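Local coordinates for enoyl-acyl carrier protein reductase (PDB 6KIA) that probably reduces the enoyl double bond of acyl chains carried on acyl carrier protein, using bound NADH, and is linked to triclosan resistance, at residues Arg31-Gly36 with Asn287-Arg292; Asn35-Glu40 with Leu409-Ser414; Phe307-Ala312 with Leu424-Ile429; Val402-Gly407 with Lys431-Met436. All coordinates share one frame; numbering follows the deposited sequence.

Contact 1 (Arg31-Gly36 with Asn287-Arg292); sequences RGYANG and NCPEIR. With NAI (1,4-dihydronicotinamide adenine dinucleotide), chain D.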
# COMPACT_ATOMS: atom_id res chain seq x y z
N ARG A 31 -11.08 3.15 -3.65
CA ARG A 31 -10.68 2.01 -2.80
C ARG A 31 -9.26 2.16 -2.24
O ARG A 31 -8.83 1.36 -1.40
CB ARG A 31 -10.82 0.69 -3.56
CG ARG A 31 -12.19 0.52 -4.21
CD ARG A 31 -12.17 -0.55 -5.28
NE ARG A 31 -11.94 -1.89 -4.78
CZ ARG A 31 -11.09 -2.76 -5.33
NH1 ARG A 31 -10.97 -3.97 -4.81
NH2 ARG A 31 -10.35 -2.43 -6.38
N GLY A 32 -8.54 3.18 -2.67
CA GLY A 32 -7.17 3.36 -2.20
C GLY A 32 -7.07 3.67 -0.71
O GLY A 32 -7.91 4.40 -0.17
N TYR A 33 -6.04 3.15 -0.04
CA TYR A 33 -5.84 3.43 1.38
C TYR A 33 -5.89 4.91 1.70
O TYR A 33 -6.44 5.31 2.73
CB TYR A 33 -4.49 2.90 1.92
CG TYR A 33 -4.61 1.68 2.79
CD1 TYR A 33 -5.23 1.78 4.02
CD2 TYR A 33 -4.00 0.47 2.46
CE1 TYR A 33 -5.36 0.71 4.86
CE2 TYR A 33 -4.11 -0.63 3.31
CZ TYR A 33 -4.80 -0.50 4.50
OH TYR A 33 -4.95 -1.53 5.40
N ALA A 34 -5.27 5.72 0.84
CA ALA A 34 -5.11 7.14 1.10
C ALA A 34 -6.44 7.86 1.32
O ALA A 34 -6.46 8.93 1.96
CB ALA A 34 -4.35 7.82 -0.06
N ASN A 35 -7.53 7.30 0.79
CA ASN A 35 -8.86 7.90 1.01
C ASN A 35 -9.12 8.15 2.49
O ASN A 35 -9.66 9.19 2.85
CB ASN A 35 -9.97 7.04 0.43
CG ASN A 35 -10.04 7.15 -1.07
OD1 ASN A 35 -10.50 8.16 -1.61
ND2 ASN A 35 -9.53 6.13 -1.75
N GLY A 36 -8.77 7.19 3.36
CA GLY A 36 -9.01 7.40 4.79
C GLY A 36 -8.29 8.64 5.32
O GLY A 36 -8.84 9.44 6.10
N ASN A 287 2.47 0.20 9.00
CA ASN A 287 2.24 -1.13 8.42
C ASN A 287 0.78 -1.52 8.60
O ASN A 287 0.32 -1.81 9.72
CB ASN A 287 3.18 -2.16 9.02
CG ASN A 287 4.58 -2.08 8.43
OD1 ASN A 287 4.74 -1.83 7.22
ND2 ASN A 287 5.60 -2.24 9.28
N CYS A 288 0.04 -1.46 7.51
CA CYS A 288 -1.43 -1.56 7.54
C CYS A 288 -1.95 -2.93 7.12
O CYS A 288 -1.22 -3.69 6.49
CB CYS A 288 -2.04 -0.49 6.63
SG CYS A 288 -1.79 1.22 7.27
N PRO A 289 -3.21 -3.24 7.45
CA PRO A 289 -3.74 -4.57 7.09
C PRO A 289 -3.92 -4.86 5.61
O PRO A 289 -4.01 -3.97 4.77
CB PRO A 289 -5.12 -4.59 7.75
CG PRO A 289 -5.02 -3.63 8.85
CD PRO A 289 -4.16 -2.51 8.31
N GLU A 290 -4.02 -6.16 5.30
CA GLU A 290 -4.43 -6.63 3.99
C GLU A 290 -5.84 -6.15 3.68
O GLU A 290 -6.78 -6.38 4.48
CB GLU A 290 -4.42 -8.17 3.96
CG GLU A 290 -3.10 -8.83 4.39
CD GLU A 290 -2.96 -9.03 5.91
OE1 GLU A 290 -3.82 -8.58 6.70
OE2 GLU A 290 -1.97 -9.66 6.32
N ILE A 291 -6.01 -5.50 2.53
CA ILE A 291 -7.34 -5.14 2.05
C ILE A 291 -7.39 -5.34 0.54
O ILE A 291 -6.40 -5.70 -0.08
CB ILE A 291 -7.72 -3.69 2.42
CG1 ILE A 291 -6.70 -2.69 1.88
CG2 ILE A 291 -7.86 -3.50 3.94
CD1 ILE A 291 -7.22 -1.28 2.01
N ARG A 292 -8.57 -5.14 -0.05
CA ARG A 292 -8.65 -5.19 -1.50
C ARG A 292 -8.74 -3.78 -2.10
O ARG A 292 -9.68 -3.02 -1.85
CB ARG A 292 -9.84 -6.05 -1.94
CG ARG A 292 -9.61 -7.50 -1.58
CD ARG A 292 -10.65 -8.43 -2.17
NE ARG A 292 -10.35 -8.80 -3.55
CZ ARG A 292 -11.01 -8.35 -4.61
NH1 ARG A 292 -12.02 -7.50 -4.46
NH2 ARG A 292 -10.67 -8.75 -5.83
PA NAI D . -3.70 2.11 -5.06
O1A NAI D . -4.93 2.95 -4.83
O2A NAI D . -3.57 1.45 -6.41
O5B NAI D . -2.45 3.03 -4.73
C5B NAI D . -1.23 2.82 -5.41
C4B NAI D . -0.46 4.16 -5.19
O4B NAI D . 0.95 3.92 -5.80
C3B NAI D . -0.99 5.15 -5.81
O3B NAI D . -0.94 6.41 -5.02
C2B NAI D . -0.10 5.31 -7.19
O2B NAI D . -0.30 6.66 -7.75
C1B NAI D . 1.11 5.07 -6.80
N9A NAI D . 1.92 4.45 -7.87
C8A NAI D . 1.88 3.28 -8.52
N7A NAI D . 2.87 3.27 -9.41
C5A NAI D . 3.53 4.45 -9.31
C6A NAI D . 4.62 4.88 -10.04
N6A NAI D . 5.41 4.30 -11.10
N1A NAI D . 5.12 6.10 -9.78
C2A NAI D . 4.54 6.89 -8.81
N3A NAI D . 3.45 6.45 -8.08
C4A NAI D . 2.95 5.20 -8.36
O3 NAI D . -3.61 0.88 -3.96
PN NAI D . -3.25 0.93 -2.39
O1N NAI D . -4.19 1.84 -1.67
O2N NAI D . -3.36 -0.53 -1.96
O5D NAI D . -1.75 1.44 -2.27
C5D NAI D . -1.41 2.57 -1.48
C4D NAI D . -0.31 2.14 -0.48
O4D NAI D . -0.85 1.32 0.40
C3D NAI D . 0.77 1.33 -1.19
O3D NAI D . 2.05 1.76 -0.85
C2D NAI D . 0.54 -0.08 -0.61
O2D NAI D . 1.75 -0.88 -0.78
C1D NAI D . 0.19 0.15 0.63
N1N NAI D . -0.49 -0.98 1.27
C2N NAI D . -1.48 -1.69 0.62
C3N NAI D . -2.06 -2.80 1.25
C7N NAI D . -3.18 -3.59 0.58
O7N NAI D . -3.48 -4.71 0.97
N7N NAI D . -3.89 -2.99 -0.50
C4N NAI D . -1.69 -3.19 2.53
C5N NAI D . -0.72 -2.42 3.20
C6N NAI D . -0.13 -1.33 2.56
O HOH W 1 -10.27 -0.71 -0.16

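Contact 2 (Asn35-Glu40 with Leu409-Ser414); sequences NGLINE and LMFHES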
# COMPACT_ATOMS: atom_id res chain seq x y z
N ASN A 35 -7.53 7.30 0.79
CA ASN A 35 -8.86 7.90 1.01
C ASN A 35 -9.12 8.15 2.49
O ASN A 35 -9.66 9.19 2.85
CB ASN A 35 -9.97 7.04 0.43
CG ASN A 35 -10.04 7.15 -1.07
OD1 ASN A 35 -10.50 8.16 -1.61
ND2 ASN A 35 -9.53 6.13 -1.75
N GLY A 36 -8.77 7.19 3.36
CA GLY A 36 -9.01 7.40 4.79
C GLY A 36 -8.29 8.64 5.32
O GLY A 36 -8.84 9.44 6.10
N LEU A 37 -7.03 8.76 4.95
CA LEU A 37 -6.17 9.80 5.51
C LEU A 37 -6.53 11.17 4.96
O LEU A 37 -6.64 12.15 5.70
CB LEU A 37 -4.70 9.46 5.22
CG LEU A 37 -3.65 10.48 5.68
CD1 LEU A 37 -3.83 10.81 7.16
CD2 LEU A 37 -2.27 9.91 5.43
N ILE A 38 -6.73 11.25 3.65
CA ILE A 38 -7.00 12.53 3.04
C ILE A 38 -8.35 13.09 3.54
O ILE A 38 -8.45 14.30 3.81
CB ILE A 38 -6.94 12.44 1.51
CG1 ILE A 38 -6.78 13.85 0.94
CG2 ILE A 38 -8.15 11.77 0.93
CD1 ILE A 38 -6.39 13.88 -0.52
N ASN A 39 -9.33 12.22 3.78
CA ASN A 39 -10.59 12.73 4.30
C ASN A 39 -10.39 13.35 5.67
O ASN A 39 -10.99 14.40 6.01
CB ASN A 39 -11.65 11.62 4.39
CG ASN A 39 -12.03 11.06 3.03
OD1 ASN A 39 -11.79 11.67 1.99
ND2 ASN A 39 -12.66 9.89 3.04
N GLU A 40 -9.48 12.76 6.46
CA GLU A 40 -9.18 13.33 7.77
C GLU A 40 -8.57 14.71 7.61
O GLU A 40 -8.95 15.69 8.29
CB GLU A 40 -8.25 12.41 8.56
CG GLU A 40 -8.98 11.18 9.01
CD GLU A 40 -9.98 11.50 10.09
OE1 GLU A 40 -9.67 12.32 10.97
OE2 GLU A 40 -11.11 11.01 9.99
N LEU A 409 -6.41 7.02 12.65
CA LEU A 409 -5.23 6.50 13.33
C LEU A 409 -3.95 7.15 12.80
O LEU A 409 -3.14 7.64 13.59
CB LEU A 409 -5.14 4.98 13.17
CG LEU A 409 -6.12 4.18 14.05
CD1 LEU A 409 -6.07 2.69 13.72
CD2 LEU A 409 -5.85 4.42 15.53
N MET A 410 -3.75 7.15 11.48
CA MET A 410 -2.53 7.72 10.92
C MET A 410 -2.52 9.24 11.09
O MET A 410 -1.50 9.83 11.46
CB MET A 410 -2.38 7.33 9.46
CG MET A 410 -2.18 5.83 9.29
SD MET A 410 -2.16 5.33 7.56
CE MET A 410 -0.73 6.23 6.90
N PHE A 411 -3.68 9.87 10.87
CA PHE A 411 -3.75 11.34 10.95
C PHE A 411 -3.40 11.82 12.35
O PHE A 411 -2.61 12.77 12.53
CB PHE A 411 -5.14 11.84 10.54
CG PHE A 411 -5.22 13.35 10.45
CD1 PHE A 411 -4.56 14.04 9.45
CD2 PHE A 411 -5.93 14.06 11.41
CE1 PHE A 411 -4.62 15.46 9.40
CE2 PHE A 411 -6.00 15.46 11.36
CZ PHE A 411 -5.35 16.15 10.35
N HIS A 412 -3.96 11.17 13.38
CA HIS A 412 -3.71 11.61 14.75
C HIS A 412 -2.34 11.14 15.28
O HIS A 412 -1.66 11.90 15.97
CB HIS A 412 -4.84 11.16 15.68
CG HIS A 412 -6.13 11.90 15.45
ND1 HIS A 412 -6.23 13.27 15.56
CD2 HIS A 412 -7.38 11.45 15.16
CE1 HIS A 412 -7.48 13.64 15.33
NE2 HIS A 412 -8.19 12.55 15.08
N GLU A 413 -1.93 9.92 14.95
CA GLU A 413 -0.62 9.48 15.39
C GLU A 413 0.47 10.39 14.80
O GLU A 413 1.49 10.65 15.45
CB GLU A 413 -0.37 8.03 14.99
CG GLU A 413 0.92 7.42 15.58
CD GLU A 413 0.90 7.34 17.11
OE1 GLU A 413 -0.19 7.43 17.73
OE2 GLU A 413 1.98 7.15 17.68
N SER A 414 0.27 10.86 13.58
CA SER A 414 1.31 11.71 12.98
C SER A 414 1.45 13.05 13.67
O SER A 414 2.47 13.69 13.54
CB SER A 414 1.07 11.92 11.49
OG SER A 414 1.16 10.69 10.78

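Contact 3 (Phe307-Ala312 with Leu424-Ile429); sequences FPLLKA and LSHDVI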
# COMPACT_ATOMS: atom_id res chain seq x y z
N PHE A 307 -11.05 -11.18 6.96
CA PHE A 307 -12.32 -11.59 7.59
C PHE A 307 -12.37 -11.56 9.13
O PHE A 307 -13.39 -11.15 9.71
CB PHE A 307 -12.72 -12.98 7.08
CG PHE A 307 -12.98 -13.03 5.61
CD1 PHE A 307 -14.13 -12.45 5.08
CD2 PHE A 307 -12.10 -13.66 4.75
CE1 PHE A 307 -14.38 -12.49 3.70
CE2 PHE A 307 -12.34 -13.73 3.38
CZ PHE A 307 -13.48 -13.16 2.85
N PRO A 308 -11.27 -11.98 9.80
CA PRO A 308 -11.33 -11.94 11.27
C PRO A 308 -11.46 -10.54 11.86
O PRO A 308 -11.66 -10.43 13.08
CB PRO A 308 -10.00 -12.60 11.69
CG PRO A 308 -9.63 -13.47 10.52
CD PRO A 308 -10.06 -12.70 9.32
N LEU A 309 -11.36 -9.48 11.05
CA LEU A 309 -11.68 -8.13 11.56
C LEU A 309 -13.09 -8.12 12.16
O LEU A 309 -13.36 -7.40 13.13
CB LEU A 309 -11.54 -7.07 10.45
CG LEU A 309 -11.86 -5.64 10.87
CD1 LEU A 309 -10.80 -5.14 11.87
CD2 LEU A 309 -11.95 -4.69 9.65
N LEU A 310 -13.98 -8.95 11.61
CA LEU A 310 -15.34 -9.05 12.17
C LEU A 310 -15.31 -9.44 13.66
O LEU A 310 -16.03 -8.86 14.50
CB LEU A 310 -16.19 -10.04 11.38
CG LEU A 310 -16.74 -9.51 10.06
CD1 LEU A 310 -17.19 -10.63 9.13
CD2 LEU A 310 -17.87 -8.51 10.31
N LYS A 311 -14.46 -10.40 13.99
CA LYS A 311 -14.37 -10.86 15.37
C LYS A 311 -13.75 -9.77 16.23
O LYS A 311 -14.16 -9.56 17.37
CB LYS A 311 -13.56 -12.16 15.42
CG LYS A 311 -14.29 -13.32 14.79
CD LYS A 311 -13.52 -14.61 14.98
CE LYS A 311 -14.30 -15.80 14.46
NZ LYS A 311 -15.57 -15.98 15.23
N ALA A 312 -12.83 -9.00 15.64
CA ALA A 312 -12.19 -7.91 16.36
C ALA A 312 -13.21 -6.83 16.66
O ALA A 312 -13.18 -6.23 17.76
CB ALA A 312 -11.01 -7.36 15.53
N LEU A 424 -0.48 -1.02 12.40
CA LEU A 424 -1.89 -0.84 12.69
C LEU A 424 -2.57 -2.18 12.41
O LEU A 424 -2.86 -2.49 11.26
CB LEU A 424 -2.49 0.27 11.81
CG LEU A 424 -1.74 1.61 11.86
CD1 LEU A 424 -2.45 2.62 10.98
CD2 LEU A 424 -1.69 2.10 13.31
N SER A 425 -2.77 -3.00 13.44
CA SER A 425 -3.40 -4.31 13.23
C SER A 425 -4.90 -4.26 13.54
O SER A 425 -5.43 -3.19 13.83
CB SER A 425 -2.68 -5.38 14.06
OG SER A 425 -1.37 -5.57 13.52
N HIS A 426 -5.59 -5.41 13.48
CA HIS A 426 -7.03 -5.40 13.62
C HIS A 426 -7.50 -4.89 14.97
O HIS A 426 -8.61 -4.38 15.07
CB HIS A 426 -7.62 -6.81 13.42
CG HIS A 426 -7.61 -7.25 12.00
ND1 HIS A 426 -8.23 -8.41 11.57
CD2 HIS A 426 -7.06 -6.70 10.89
CE1 HIS A 426 -8.05 -8.55 10.27
NE2 HIS A 426 -7.34 -7.52 9.83
N ASP A 427 -6.67 -5.06 16.00
CA ASP A 427 -7.06 -4.65 17.34
C ASP A 427 -7.28 -3.14 17.43
O ASP A 427 -8.38 -2.67 17.76
CB ASP A 427 -6.05 -5.13 18.40
CG ASP A 427 -4.64 -4.58 18.21
OD1 ASP A 427 -4.17 -4.38 17.07
OD2 ASP A 427 -4.00 -4.31 19.25
N VAL A 428 -6.28 -2.37 17.04
CA VAL A 428 -6.38 -0.92 17.20
C VAL A 428 -7.34 -0.32 16.16
O VAL A 428 -8.03 0.66 16.42
CB VAL A 428 -5.00 -0.27 17.12
CG1 VAL A 428 -4.41 -0.34 15.69
CG2 VAL A 428 -5.06 1.19 17.64
N ILE A 429 -7.46 -0.96 15.00
CA ILE A 429 -8.41 -0.48 14.01
C ILE A 429 -9.86 -0.74 14.48
O ILE A 429 -10.74 0.11 14.32
CB ILE A 429 -8.14 -1.15 12.65
CG1 ILE A 429 -6.89 -0.54 12.02
CG2 ILE A 429 -9.35 -1.04 11.71
CD1 ILE A 429 -6.28 -1.45 10.99
O HOH W 2 -8.86 -9.87 13.84

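Contact 4 (Val402-Gly407 with Lys431-Met436); sequences VLEGTG and KQLNLM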
# COMPACT_ATOMS: atom_id res chain seq x y z
N VAL A 402 -11.60 -0.70 6.98
CA VAL A 402 -10.19 -0.50 7.29
C VAL A 402 -9.70 0.86 6.78
O VAL A 402 -8.93 1.53 7.47
CB VAL A 402 -9.31 -1.65 6.71
CG1 VAL A 402 -7.82 -1.35 6.93
CG2 VAL A 402 -9.66 -2.96 7.40
N LEU A 403 -10.15 1.29 5.60
CA LEU A 403 -9.84 2.68 5.16
C LEU A 403 -10.28 3.70 6.21
O LEU A 403 -9.50 4.62 6.64
CB LEU A 403 -10.54 2.99 3.82
CG LEU A 403 -9.73 2.85 2.54
CD1 LEU A 403 -9.01 1.54 2.45
CD2 LEU A 403 -10.63 3.14 1.30
N GLU A 404 -11.54 3.53 6.61
CA GLU A 404 -12.20 4.42 7.56
C GLU A 404 -11.47 4.48 8.91
O GLU A 404 -11.35 5.55 9.51
CB GLU A 404 -13.66 3.97 7.77
CG GLU A 404 -14.45 4.79 8.75
CD GLU A 404 -15.92 4.39 8.79
OE1 GLU A 404 -16.31 3.45 8.07
OE2 GLU A 404 -16.69 5.03 9.53
N GLY A 405 -10.97 3.33 9.38
CA GLY A 405 -10.31 3.27 10.67
C GLY A 405 -8.85 3.71 10.65
O GLY A 405 -8.36 4.37 11.60
N THR A 406 -8.13 3.35 9.59
CA THR A 406 -6.71 3.70 9.51
C THR A 406 -6.54 5.20 9.29
O THR A 406 -5.51 5.75 9.68
CB THR A 406 -5.96 2.92 8.40
OG1 THR A 406 -6.51 3.20 7.11
CG2 THR A 406 -6.01 1.41 8.69
N GLY A 407 -7.53 5.84 8.67
CA GLY A 407 -7.49 7.29 8.44
C GLY A 407 -7.14 8.11 9.66
O GLY A 407 -6.11 8.76 9.72
N LYS A 431 -10.78 -0.93 17.66
CA LYS A 431 -10.98 0.07 18.74
C LYS A 431 -11.38 1.43 18.17
O LYS A 431 -12.37 2.04 18.61
CB LYS A 431 -9.71 0.24 19.57
CG LYS A 431 -9.34 -0.93 20.46
CD LYS A 431 -8.12 -0.60 21.31
CE LYS A 431 -7.84 -1.70 22.32
NZ LYS A 431 -6.55 -1.45 23.01
N GLN A 432 -10.61 1.90 17.18
CA GLN A 432 -10.90 3.16 16.50
C GLN A 432 -12.32 3.15 15.87
O GLN A 432 -13.08 4.11 16.01
CB GLN A 432 -9.83 3.46 15.42
CG GLN A 432 -10.21 4.64 14.62
CD GLN A 432 -9.98 5.95 15.38
OE1 GLN A 432 -8.93 6.16 15.99
NE2 GLN A 432 -11.02 6.75 15.48
N LEU A 433 -12.69 2.07 15.20
CA LEU A 433 -13.98 2.06 14.50
C LEU A 433 -15.16 2.01 15.49
O LEU A 433 -16.17 2.68 15.30
CB LEU A 433 -14.06 0.84 13.58
CG LEU A 433 -13.21 0.91 12.30
CD1 LEU A 433 -13.05 -0.47 11.67
CD2 LEU A 433 -13.89 1.90 11.34
N ASN A 434 -15.00 1.27 16.58
CA ASN A 434 -16.07 1.21 17.56
C ASN A 434 -16.21 2.55 18.25
O ASN A 434 -17.32 3.00 18.51
CB ASN A 434 -15.86 0.07 18.54
CG ASN A 434 -16.26 -1.28 17.94
OD1 ASN A 434 -17.14 -1.35 17.07
ND2 ASN A 434 -15.59 -2.34 18.37
N LEU A 435 -15.08 3.23 18.47
CA LEU A 435 -15.11 4.52 19.15
C LEU A 435 -15.76 5.61 18.29
O LEU A 435 -16.61 6.36 18.78
CB LEU A 435 -13.68 4.92 19.54
CG LEU A 435 -13.47 6.23 20.30
CD1 LEU A 435 -13.98 6.07 21.72
CD2 LEU A 435 -11.99 6.53 20.27
N MET A 436 -15.40 5.66 17.01
CA MET A 436 -16.03 6.55 16.03
C MET A 436 -17.51 6.40 15.93
O MET A 436 -18.19 7.36 15.57
CB MET A 436 -15.46 6.32 14.62
CG MET A 436 -13.99 6.41 14.49
SD MET A 436 -13.53 5.82 12.86
CE MET A 436 -14.27 7.03 11.77

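Contact 1 (Arg31-Gly36 with Asn287-Arg292)
With chi1 at -107°, away from any staggered position, the Y33 ring swings out so that its hydroxyl reaches the backbone of P289, while I291, chi1 57°, places CG1 between its own backbone N and carbonyl carbon and sends CD1 over the ring. The methyl makes a CH-pi contact, CD1 of I291 standing 3.6 Å from the Y33 ring centroid and 17° off the normal. The opposite face meets the C288 sulfur at longer range, SG lying 4.7 Å from the centroid. At the ring edge, Y33 OH donates to P289 O over 2.7 Å, which fixes the rotation of the phenol, and C4N of the dihydronicotinamide also lies near the ring plane. The backbones flanking this sandwich hold the cofactor: Y33 N donates to O1N of NAI at 2.8 Å, and I291 N donates almost straight to the carboxamide O7N at 3.1 Å. Farther out, one water bridges R31 O (2.8 Å) and R292 O (2.9 Å), and R292 O lies over a face of the R31 guanidinium, whose NH1 forms a salt bridge with D297. The site lies at the start of helix 34-43 and just past strand 283-287; V402, L403 and T406 of helix 394-413 pack against Y33 and I291, and Y239 of strand 234-240 meets the Y33 ring.

Contact 2 (Asn35-Glu40 with Leu409-Ser414)
F411 lies against the L37 and E40 side of helix 35-40, its ring presenting a face to one residue and an edge to the other. With CG anti to the backbone N (chi1 -173°), the ring lies under the E40 backbone carbonyl: E40 C sits over the centre of one face, and E40 CB comes to 3.7 Å from F411 CG. L37 approaches at about a right angle, its CD1 near the plane of the ring at the edge and 3.8 Å from F411 CB. The other methyl of the same leucine, CD2, faces M410, where it lies 4.3 Å from CE, so the forked end of L37 fits between the phenylalanine and the methionine. The E40 chain is bent at chi2, which brings OE1 to within 4.1 Å of F411 CD2, just off the rim, with the carboxylate and ring planes 58° apart. OE1 of E40 then ends 4.4 Å from NE2 of H412, too long for a bond; the histidine is held through ND1 by S13 O. The axes of segments 35-40 and 409-413 approach to 9.0 Å and cross at -51°. The ring of F16 also meets F411, and L37 continues onto F156 and A158 of strand 155-159 and S237 and Y239 of strand 234-240. Cohesion here therefore comes from dispersion between methyls, methylenes and the phenyl ring, while the E40 carboxylate makes no bond across the contact and could at most favour a protonated H412 by weak, unbonded electrostatics.

Contact 3 (Phe307-Ala312 with Leu424-Ile429)
L309 and H426 bring their backbones to a CA-CA separation of 5.8 Å, and A312 and D427 are the next close pair, at 6.2 Å, so the first turns of helices 309-315 and 426-436 meet closely. H426, the first residue of its helix, has the largest share of the interface. Its CG lies beside its own backbone N, anti to the carbonyl carbon (chi1 -73°), and the imidazole is thereby extended toward the other helix. L309 lies across one face of that ring: its CB is 4.0 Å from the centroid and 22° off the normal, a CH-pi contact, and its CD1 reaches 3.8 Å from H426 CG. L309 N also comes close to ND1, but at an angle too poor for a bond; ND1 of H426 instead has a water at 2.8 Å, in the plane of the ring at its edge. The same water donates weakly to P308 O at 3.0 Å, bridging the imidazole to the P308 carbonyl. Next to the ring, A312 CB packs 4.0 Å from H426 CB, while CD1 of L309 loosely meets CG2 of I429 at 4.4 Å. I246 of strand 244-248 touches both P308 and H426, and V402 of helix 394-413 lies against L309. Because helix 426-436 leaves the end of parallel strand 421-423 through L424 and S425, the histidine stands where a strand passes into a helix, a junction that recurs in Rossmann-type alpha/beta folds such as the one to which this family belongs.

Contact 4 (Val402-Gly407 with Lys431-Met436)
E404 and G405 of helix 402-407 meet Q432, L433 and M436 where two helices of the Rossmann-type alpha/beta fold cross at 90°, the axes of the short segments approaching to 8.8 Å. The closest backbones are those of G405 and L433, with CA atoms 5.4 Å apart. Van der Waals contacts carry the crossing. Lacking a side chain, G405 lets L433 come right down onto the helix backbone: CD2 of L433 stands 3.8 Å from G405 N, and CG of L433 4.1 Å from G405 CA. Alongside, the aliphatic part of E404 makes a second patch. Its chain, with CG anti to the backbone N (chi1 179°) and extended beyond, lays CG 3.9 Å from CD2 of L433 and 3.8 Å from CE of M436, the methionine reaching there through a bend at chi3. Contacts of carbon with backbone oxygen come next: Q432 CG lies 3.6 Å from G405 O. W321 of helix 320-331 and L313 of helix 309-315 pack on L433 from two further helices. Between the two segments there are no hydrogen bonds; within helix 402-407, V402 O takes T406 N and T406 OG1, besides a weak bond from G405 N. The two T406 donors approach the carbonyl plane from opposite faces, the hydroxyl OG1 donating to V402 O at 3.0 Å.

Overall arrangement
From the N terminus, the loop leading into helix 34-43 opens contact 1 and the helix itself contact 2. Contact 1 closes 250 residues on, at the cofactor after strand 283-287, within the longer loop of contact 2, which reaches the end of helix 394-413. Contact 3 opens only after contact 1 has closed, crosses contact 2, and joins helix 309-315 to the start of helix 426-436. Contact 4, the shortest loop, runs from helix 394-413 round strand 421-423 to helix 426-436, crossing contacts 2 and 3. Together they tie the C-terminal helices to the nucleotide-binding sheet: N287 O probably bonds L424 N, L403 packs on I291, and M410 touches both C288 and L424.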